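Protein NAGD (Escherichia coli, PDB 2C4N) probably dephosphorylates a broad range of phosphorylated compounds, including ribonucleoside monophosphates such as UMP, as a magnesium-dependent phosphatase of the HAD superfamily. Local coordinates at residues F27-G30 with I31-K34; V13-D17 with N18-P22. All blocks are in the same frame, centred on the assembly; numbering follows the deposited sequence.

Contact 1. Residues F27-G30 with I31-K34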
loop_
_atom_site.group_PDB
_atom_site.type_symbol
_atom_site.label_atom_id
_atom_site.label_comp_id
_atom_site.label_asym_id
_atom_site.label_seq_id
_atom_site.Cartn_x
_atom_site.Cartn_y
_atom_site.Cartn_z
ATOM N N PHE A 27 8.172 25.733 -32.221
ATOM C CA PHE A 27 6.900 25.116 -31.870
ATOM C C PHE A 27 6.006 26.117 -31.151
ATOM O O PHE A 27 4.856 26.329 -31.536
ATOM C CB PHE A 27 7.140 23.900 -30.970
ATOM C CG PHE A 27 5.884 23.279 -30.430
ATOM C CD1 PHE A 27 4.954 22.691 -31.283
ATOM C CD2 PHE A 27 5.635 23.270 -29.061
ATOM C CE1 PHE A 27 3.794 22.100 -30.781
ATOM C CE2 PHE A 27 4.479 22.683 -28.548
ATOM C CZ PHE A 27 3.555 22.095 -29.411
ATOM N N LEU A 28 6.544 26.738 -30.106
ATOM C CA LEU A 28 5.790 27.709 -29.322
ATOM C C LEU A 28 5.419 28.958 -30.115
ATOM O O LEU A 28 4.277 29.422 -30.052
ATOM C CB LEU A 28 6.583 28.094 -28.072
ATOM C CG LEU A 28 6.829 26.949 -27.079
ATOM C CD1 LEU A 28 7.589 27.469 -25.865
ATOM C CD2 LEU A 28 5.496 26.349 -26.654
ATOM N N HIS A 29 6.374 29.502 -30.861
ATOM C CA HIS A 29 6.113 30.697 -31.658
ATOM C C HIS A 29 5.016 30.433 -32.683
ATOM O O HIS A 29 4.198 31.309 -32.964
ATOM C CB HIS A 29 7.389 31.170 -32.360
ATOM C CG HIS A 29 8.438 31.689 -31.424
ATOM N ND1 HIS A 29 8.158 32.596 -30.423
ATOM C CD2 HIS A 29 9.766 31.438 -31.342
ATOM C CE1 HIS A 29 9.268 32.878 -29.764
ATOM N NE2 HIS A 29 10.257 32.189 -30.302
ATOM N N GLY A 30 4.995 29.222 -33.231
ATOM C CA GLY A 30 3.974 28.873 -34.202
ATOM C C GLY A 30 2.592 28.932 -33.580
ATOM O O GLY A 30 1.639 29.415 -34.194
ATOM N N ILE A 31 2.480 28.440 -32.350
ATOM C CA ILE A 31 1.207 28.449 -31.640
ATOM C C ILE A 31 0.756 29.871 -31.332
ATOM O O ILE A 31 -0.400 30.224 -31.557
ATOM C CB ILE A 31 1.307 27.658 -30.318
ATOM C CG1 ILE A 31 1.572 26.183 -30.626
ATOM C CG2 ILE A 31 0.027 27.822 -29.504
ATOM C CD1 ILE A 31 1.896 25.350 -29.405
ATOM N N MET A 32 1.668 30.687 -30.815
ATOM C CA MET A 32 1.329 32.060 -30.474
ATOM C C MET A 32 1.002 32.883 -31.718
ATOM O O MET A 32 0.098 33.721 -31.687
ATOM C CB MET A 32 2.465 32.697 -29.661
ATOM C CG MET A 32 2.723 31.958 -28.345
ATOM S SD MET A 32 3.724 32.828 -27.125
ATOM C CE MET A 32 5.349 32.450 -27.667
ATOM N N ASP A 33 1.717 32.629 -32.812
ATOM C CA ASP A 33 1.467 33.332 -34.068
ATOM C C ASP A 33 0.033 33.092 -34.538
ATOM O O ASP A 33 -0.604 33.988 -35.092
ATOM C CB ASP A 33 2.433 32.856 -35.156
ATOM C CG ASP A 33 3.790 33.518 -35.067
ATOM O OD1 ASP A 33 3.970 34.410 -34.210
ATOM O OD2 ASP A 33 4.677 33.146 -35.861
ATOM N N LYS A 34 -0.469 31.879 -34.319
ATOM C CA LYS A 34 -1.829 31.527 -34.721
ATOM C C LYS A 34 -2.869 32.107 -33.772
ATOM O O LYS A 34 -4.067 32.057 -34.044
ATOM C CB LYS A 34 -1.988 30.007 -34.796
ATOM C CG LYS A 34 -1.292 29.382 -35.988
ATOM C CD LYS A 34 -1.518 27.884 -36.035
ATOM C CE LYS A 34 -0.998 27.293 -37.336
ATOM N NZ LYS A 34 -1.171 25.814 -37.386
#
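Ile31 lies one helical turn beyond Phe27 and lays its longer branch over that residue's ring. Its CB sits 3.5 Å from Leu28 O. CG1, anti to the carbonyl carbon and beside the backbone N (chi1 -65°), passes 3.4 Å from Phe27 O, and the extended second torsion carries CD1 on to the aromatic ring. There CD1 stands 3.9 Å from the centroid of the Phe27 ring, over one face but offset toward the rim, a CH-pi contact whose shortest approach is 3.7 Å to Phe27 CZ. With an alanine here, ending at CB, this face of the Phe27 ring is likely to lose its methyl cover, with a gap opened beside Val6. The segment belongs to helix 24-33 of the HAD core, packed by Phe27, Leu28, Ile31 and Met32 against the parallel sheet, where Cys8 and Val6 of strand 5-9 and Leu38 and Leu40 of strand 38-42 receive them. Regular i to i+4 bonds run through the turn: Ile31 N to Phe27 O, Met32 N to Leu28 O at 3.0 Å, Asp33 N to His29 O at 2.8 Å, and Lys34 N to Gly30 O. On the partly exposed side Met32, bent at chi3 (-84°), brings CE to 3.9 Å from His29 ND1, meeting that ring obliquely. Lys34 runs out past Gly30 O, and its NZ hydrogen-bonds Ile250 O.

Contact 2. Residues V13-D17 with N18-P22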
loop_
_atom_site.group_PDB
_atom_site.type_symbol
_atom_site.label_atom_id
_atom_site.label_comp_id
_atom_site.label_asym_id
_atom_site.label_seq_id
_atom_site.Cartn_x
_atom_site.Cartn_y
_atom_site.Cartn_z
ATOM N N VAL A 13 9.820 18.033 -22.478
ATOM C CA VAL A 13 9.061 18.408 -23.666
ATOM C C VAL A 13 9.655 19.659 -24.320
ATOM O O VAL A 13 9.997 19.653 -25.503
ATOM C CB VAL A 13 7.584 18.702 -23.304
ATOM C CG1 VAL A 13 6.817 19.138 -24.548
ATOM C CG2 VAL A 13 6.939 17.460 -22.677
ATOM N N LEU A 14 9.783 20.726 -23.538
ATOM C CA LEU A 14 10.318 21.986 -24.041
ATOM C C LEU A 14 11.727 22.214 -23.518
ATOM O O LEU A 14 12.562 22.831 -24.189
ATOM C CB LEU A 14 9.412 23.147 -23.603
ATOM C CG LEU A 14 7.977 23.110 -24.146
ATOM C CD1 LEU A 14 7.157 24.258 -23.568
ATOM C CD2 LEU A 14 8.014 23.201 -25.660
ATOM N N MET A 15 11.970 21.730 -22.319
ATOM C CA MET A 15 13.269 21.843 -21.672
ATOM C C MET A 15 13.840 20.520 -21.163
ATOM O O MET A 15 13.156 19.725 -20.622
ATOM C CB MET A 15 13.214 22.821 -20.516
ATOM C CG MET A 15 12.741 24.160 -20.882
ATOM S SD MET A 15 13.838 25.142 -21.848
ATOM C CE MET A 15 14.812 25.522 -20.647
ATOM N N HIS A 16 15.142 20.358 -21.319
ATOM C CA HIS A 16 15.900 19.463 -20.510
ATOM C C HIS A 16 16.779 20.205 -19.564
ATOM O O HIS A 16 17.780 20.727 -19.903
ATOM C CB HIS A 16 16.710 18.473 -21.305
ATOM C CG HIS A 16 15.896 17.509 -22.090
ATOM N ND1 HIS A 16 16.018 17.378 -23.443
ATOM C CD2 HIS A 16 14.969 16.621 -21.712
ATOM C CE1 HIS A 16 15.195 16.453 -23.867
ATOM N NE2 HIS A 16 14.541 15.984 -22.835
ATOM N N ASP A 17 16.279 20.242 -18.359
ATOM C CA ASP A 17 16.790 21.088 -17.384
ATOM C C ASP A 17 16.856 22.516 -17.856
ATOM O O ASP A 17 15.893 23.143 -18.095
ATOM C CB ASP A 17 18.190 20.630 -17.062
ATOM C CG ASP A 17 18.390 20.439 -15.668
ATOM O OD1 ASP A 17 18.812 21.397 -14.982
ATOM O OD2 ASP A 17 18.121 19.300 -15.237
ATOM N N ASN A 18 18.053 22.988 -18.011
ATOM C CA ASN A 18 18.244 24.328 -18.459
ATOM C C ASN A 18 18.562 24.529 -19.934
ATOM O O ASN A 18 18.823 25.612 -20.371
ATOM C CB ASN A 18 19.100 25.108 -17.487
ATOM C CG ASN A 18 18.468 25.226 -16.090
ATOM O OD1 ASN A 18 17.266 25.266 -15.925
ATOM N ND2 ASN A 18 19.301 25.298 -15.103
ATOM N N VAL A 19 18.402 23.447 -20.669
ATOM C CA VAL A 19 18.664 23.408 -22.104
ATOM C C VAL A 19 17.362 23.143 -22.854
ATOM O O VAL A 19 16.621 22.219 -22.523
ATOM C CB VAL A 19 19.679 22.301 -22.460
ATOM C CG1 VAL A 19 19.857 22.223 -23.966
ATOM C CG2 VAL A 19 21.013 22.583 -21.795
ATOM N N ALA A 20 17.088 23.954 -23.868
ATOM C CA ALA A 20 15.866 23.794 -24.639
ATOM C C ALA A 20 15.919 22.583 -25.550
ATOM O O ALA A 20 16.984 22.201 -26.047
ATOM C CB ALA A 20 15.599 25.044 -25.472
ATOM N N VAL A 21 14.761 21.970 -25.763
ATOM C CA VAL A 21 14.667 20.827 -26.657
ATOM C C VAL A 21 14.657 21.417 -28.065
ATOM O O VAL A 21 13.932 22.373 -28.335
ATOM C CB VAL A 21 13.355 20.046 -26.430
ATOM C CG1 VAL A 21 13.188 18.980 -27.510
ATOM C CG2 VAL A 21 13.369 19.404 -25.045
ATOM N N PRO A 22 15.472 20.870 -28.977
ATOM C CA PRO A 22 15.504 21.393 -30.347
ATOM C C PRO A 22 14.105 21.521 -30.948
ATOM O O PRO A 22 13.325 20.569 -30.933
ATOM C CB PRO A 22 16.359 20.365 -31.082
ATOM C CG PRO A 22 17.339 19.951 -30.024
ATOM C CD PRO A 22 16.447 19.777 -28.806
#
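His16 and Val19 face each other as an antiparallel hydrogen-bonded pair, gripping one another through two backbone bonds, His16 N to Val19 O at 2.7 Å and Val19 N to His16 O at 2.9 Å. A third bond joins Val21 N to Leu14 O at 2.8 Å. Between these, Met15 and Ala20 form a non-hydrogen-bonded pair, where two CA-H...O contacts, Ala20 CA to Leu14 O and Met15 CA to Val19 O, add to the backbone pairing. The result is a beta hairpin closed by a type II' turn from His16 to Val19, Asp17 and Asn18 at its corners; it follows the HAD-type DxDx(T/V) segment and is consistent with the hairpin flap of this superfamily. Asp17 O accepts a bond from Arg55, the residue thought to orient Asp11, the probable catalytic aspartate. The apolar contact lies on the face of Met15 and Ala20: the methionine folds back at chi2 (-71°) and chi3, bringing SD to 4.0 Å from Ala20 CB and CE alongside the backbone of Asn18; Arg55 and Phe56 of helix 49-58 also touch Met15. The single aromatic contact is CH-pi: Val21 CG2 stands over one face of the His16 imidazole, 4.0 Å from the ring centroid. The same methyl comes 3.4 Å from Val13 O, while His16 NE2 is hydrogen-bonded to Ser222 O.

How the contacts relate
The two contacts come in series along the chain, contact 2 first: hairpin 15-20 is followed directly by helix 24-33, which carries contact 1. Their centres are about 17 Å apart, yet they meet where Leu14 inserts its methyls beside the helix, Leu14 CD1 lying 4.0 Å from Leu28 CD1 and Leu14 CD2 4.2 Å from Phe27 CD2. Both belong to the HAD core built on the six-stranded parallel sheet, and both reach Cys8 of strand 5-9, next to the magnesium ligand Asp9. Contact 2 thus borders the metal site, with the Val13 side chain about 5 Å from the magnesium ion, while contact 1 lies farther out, the Phe27 side chain being about 13 Å from it.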